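PDB 7P18: 3-oxosteroid 1-dehydrogenase from Sterolibacterium denitrificans, which probably catalyses the FAD-dependent 1,2-dehydrogenation of 3-oxosteroids, giving 3-oxo-Delta(1)-steroids with transfer of hydrogen to an acceptor. Local coordinates for residues L31-V36 with R223-W228. Numbering follows the deposited sequence.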
ATOM      1  N   LEU A  31       0.520  26.251  14.409  1.00 35.33           N
ATOM      2  CA  LEU A  31      -0.785  26.459  13.741  1.00 36.88           C
ATOM      3  C   LEU A  31      -1.859  25.660  14.479  1.00 35.05           C
ATOM      4  O   LEU A  31      -1.571  24.504  14.902  1.00 31.73           O
ATOM      5  CB  LEU A  31      -0.723  25.994  12.276  1.00 40.21           C
ATOM      6  CG  LEU A  31       0.346  26.675  11.423  1.00 42.09           C
ATOM      7  CD1 LEU A  31       0.746  25.809  10.230  1.00 39.31           C
ATOM      8  CD2 LEU A  31      -0.138  28.044  10.967  1.00 40.79           C
ATOM      9  N   SER A  32      -3.064  26.228  14.536  1.00 31.94           N
ATOM     10  CA  SER A  32      -4.296  25.548  15.003  1.00 33.89           C
ATOM     11  C   SER A  32      -4.778  24.620  13.876  1.00 30.83           C
ATOM     12  O   SER A  32      -4.881  25.068  12.712  1.00 34.71           O
ATOM     13  CB  SER A  32      -5.369  26.540  15.460  1.00 29.17           C
ATOM     14  OG  SER A  32      -5.946  27.255  14.380  1.00 33.86           O
ATOM     15  N   VAL A  33      -5.040  23.366  14.229  1.00 29.06           N
ATOM     16  CA  VAL A  33      -5.384  22.294  13.254  1.00 31.50           C
ATOM     17  C   VAL A  33      -6.714  21.636  13.636  1.00 29.35           C
ATOM     18  O   VAL A  33      -6.911  21.354  14.831  1.00 28.42           O
ATOM     19  CB  VAL A  33      -4.246  21.269  13.147  1.00 34.99           C
ATOM     20  CG1 VAL A  33      -4.531  20.226  12.086  1.00 34.03           C
ATOM     21  CG2 VAL A  33      -2.922  21.958  12.832  1.00 35.87           C
ATOM     22  N   LEU A  34      -7.540  21.355  12.628  1.00 29.24           N
ATOM     23  CA  LEU A  34      -8.645  20.365  12.724  1.00 33.74           C
ATOM     24  C   LEU A  34      -8.445  19.275  11.666  1.00 29.68           C
ATOM     25  O   LEU A  34      -8.165  19.621  10.496  1.00 29.49           O
ATOM     26  CB  LEU A  34      -9.967  21.087  12.489  1.00 31.52           C
ATOM     27  CG  LEU A  34     -11.196  20.188  12.353  1.00 31.88           C
ATOM     28  CD1 LEU A  34     -11.503  19.479  13.640  1.00 29.77           C
ATOM     29  CD2 LEU A  34     -12.407  20.973  11.856  1.00 31.49           C
ATOM     30  N   VAL A  35      -8.638  18.017  12.059  1.00 27.18           N
ATOM     31  CA  VAL A  35      -8.724  16.866  11.107  1.00 26.24           C
ATOM     32  C   VAL A  35     -10.187  16.416  10.996  1.00 26.82           C
ATOM     33  O   VAL A  35     -10.803  16.215  12.051  1.00 30.47           O
ATOM     34  CB  VAL A  35      -7.816  15.717  11.541  1.00 26.79           C
ATOM     35  CG1 VAL A  35      -7.837  14.582  10.507  1.00 26.18           C
ATOM     36  CG2 VAL A  35      -6.395  16.222  11.780  1.00 27.86           C
ATOM     37  N   VAL A  36     -10.712  16.283   9.784  1.00 23.29           N
ATOM     38  CA  VAL A  36     -12.070  15.704   9.536  1.00 27.67           C
ATOM     39  C   VAL A  36     -11.931  14.362   8.791  1.00 28.80           C
ATOM     40  O   VAL A  36     -11.203  14.327   7.759  1.00 28.34           O
ATOM     41  CB  VAL A  36     -13.000  16.685   8.801  1.00 26.22           C
ATOM     42  CG1 VAL A  36     -13.237  17.953   9.625  1.00 27.73           C
ATOM     43  CG2 VAL A  36     -12.550  17.026   7.403  1.00 30.78           C
ATOM     44  N   ARG A 223      -0.961  16.333  21.410  1.00 31.63           N
ATOM     45  CA  ARG A 223      -1.009  17.752  20.988  1.00 31.36           C
ATOM     46  C   ARG A 223      -2.437  18.294  21.119  1.00 32.56           C
ATOM     47  O   ARG A 223      -2.626  19.471  20.840  1.00 33.30           O
ATOM     48  CB  ARG A 223      -0.507  17.890  19.542  1.00 28.61           C
ATOM     49  CG  ARG A 223       0.947  17.462  19.382  1.00 29.93           C
ATOM     50  CD  ARG A 223       1.321  17.088  17.961  1.00 29.13           C
ATOM     51  NE  ARG A 223       2.762  16.953  17.821  1.00 29.29           N
ATOM     52  CZ  ARG A 223       3.471  15.953  18.317  1.00 28.54           C
ATOM     53  NH1 ARG A 223       2.888  14.953  18.959  1.00 30.71           N
ATOM     54  NH2 ARG A 223       4.781  15.943  18.153  1.00 31.79           N
ATOM     55  N   LYS A 224      -3.411  17.439  21.465  1.00 36.31           N
ATOM     56  CA  LYS A 224      -4.840  17.811  21.594  1.00 39.62           C
ATOM     57  C   LYS A 224      -5.357  18.374  20.278  1.00 37.96           C
ATOM     58  O   LYS A 224      -6.149  19.319  20.300  1.00 36.66           O
ATOM     59  CB  LYS A 224      -5.025  18.840  22.712  1.00 45.15           C
ATOM     60  CG  LYS A 224      -4.513  18.396  24.077  1.00 47.83           C
ATOM     61  CD  LYS A 224      -4.683  19.480  25.131  1.00 53.25           C
ATOM     62  CE  LYS A 224      -3.944  19.181  26.419  1.00 61.77           C
ATOM     63  NZ  LYS A 224      -4.703  18.240  27.278  1.00 61.20           N
ATOM     64  N   VAL A 225      -4.951  17.792  19.155  1.00 32.87           N
ATOM     65  CA  VAL A 225      -5.459  18.214  17.834  1.00 31.88           C
ATOM     66  C   VAL A 225      -6.775  17.489  17.639  1.00 32.29           C
ATOM     67  O   VAL A 225      -6.789  16.255  17.708  1.00 34.83           O
ATOM     68  CB  VAL A 225      -4.462  17.870  16.713  1.00 30.74           C
ATOM     69  CG1 VAL A 225      -5.080  18.056  15.346  1.00 29.34           C
ATOM     70  CG2 VAL A 225      -3.178  18.668  16.855  1.00 31.61           C
ATOM     71  N   PRO A 226      -7.898  18.215  17.427  1.00 31.38           N
ATOM     72  CA  PRO A 226      -9.189  17.556  17.260  1.00 35.40           C
ATOM     73  C   PRO A 226      -9.235  16.758  15.956  1.00 32.88           C
ATOM     74  O   PRO A 226      -8.714  17.217  14.937  1.00 28.94           O
ATOM     75  CB  PRO A 226     -10.206  18.705  17.275  1.00 37.53           C
ATOM     76  CG  PRO A 226      -9.388  19.936  16.872  1.00 37.20           C
ATOM     77  CD  PRO A 226      -8.012  19.676  17.431  1.00 33.07           C
ATOM     78  N   LEU A 227      -9.883  15.602  16.023  1.00 33.66           N
ATOM     79  CA  LEU A 227     -10.175  14.745  14.864  1.00 33.04           C
ATOM     80  C   LEU A 227     -11.671  14.407  14.875  1.00 29.03           C
ATOM     81  O   LEU A 227     -12.081  13.669  15.750  1.00 29.88           O
ATOM     82  CB  LEU A 227      -9.322  13.489  14.982  1.00 30.25           C
ATOM     83  CG  LEU A 227      -9.206  12.666  13.694  1.00 32.47           C
ATOM     84  CD1 LEU A 227      -7.991  11.763  13.728  1.00 30.70           C
ATOM     85  CD2 LEU A 227     -10.448  11.833  13.439  1.00 34.04           C
ATOM     86  N   TRP A 228     -12.431  14.934  13.937  1.00 30.99           N
ATOM     87  CA  TRP A 228     -13.893  14.686  13.868  1.00 31.15           C
ATOM     88  C   TRP A 228     -14.169  13.478  12.975  1.00 32.61           C
ATOM     89  O   TRP A 228     -13.976  13.586  11.755  1.00 31.01           O
ATOM     90  CB  TRP A 228     -14.654  15.919  13.383  1.00 33.64           C
ATOM     91  CG  TRP A 228     -14.582  17.089  14.315  1.00 32.55           C
ATOM     92  CD1 TRP A 228     -14.001  17.139  15.551  1.00 32.16           C
ATOM     93  CD2 TRP A 228     -15.119  18.398  14.070  1.00 33.70           C
ATOM     94  NE1 TRP A 228     -14.094  18.409  16.063  1.00 33.16           N
ATOM     95  CE2 TRP A 228     -14.776  19.199  15.183  1.00 31.79           C
ATOM     96  CE3 TRP A 228     -15.796  18.988  12.999  1.00 32.06           C
ATOM     97  CZ2 TRP A 228     -15.151  20.538  15.272  1.00 35.05           C
ATOM     98  CZ3 TRP A 228     -16.148  20.314  13.077  1.00 31.96           C
ATOM     99  CH2 TRP A 228     -15.818  21.078  14.197  1.00 32.20           C
TER
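Val35 joins the two strands through both of its backbone polar groups. Val35 N donates to Pro226 O at 3.0 Å, nearly straight at 171°. Val35 O accepts from Trp228 N at 2.8 Å. Val35 O also receives a CA-H...O contact from Leu227 CA at 3.2 Å. The pairing is parallel, with Val35 beside Leu227 and Val36 beside Trp228.

On the face with Leu34 and Trp228, the leucine lies across the indole at about a right angle. With chi1 at 172°, the Leu34 side chain turns CG opposite its own amide N, and this brings CD1 over one face of the Trp228 ring. This is a CH-pi contact: Leu34 CD1 lies 3.6 Å from the centroid of the Trp228 five-membered ring. CD2 reaches the six-membered ring near CZ3, and Pro226 CG meets Leu34 CD1 at 3.9 Å. Arg253 makes a cation-pi contact with Trp228. Without the indole, as with an alanine at Trp228, Leu34 CD1 is likely to lose its aromatic cover and Arg253 its pi partner.

On the other face the packing is aliphatic. Val225 CG1 meets Val33 CG1 at 4.0 Å, and Val35 CG1 meets Leu227 CG at 4.0 Å. Ala23 of helix 17-28 touches Val33 and Val35 on this side.

Strand 227-228 follows helix 208-222, which ends in a Schellman motif at Lys224. Strand 227-228 forms one edge of a five-stranded parallel sheet. Strand 33-36 is next in, hydrogen-bonded on its far side to strand 10-13. Val36 touches FAD. The strand order 3-2-1-4-5 is that of the Rossmann-type FAD-binding fold.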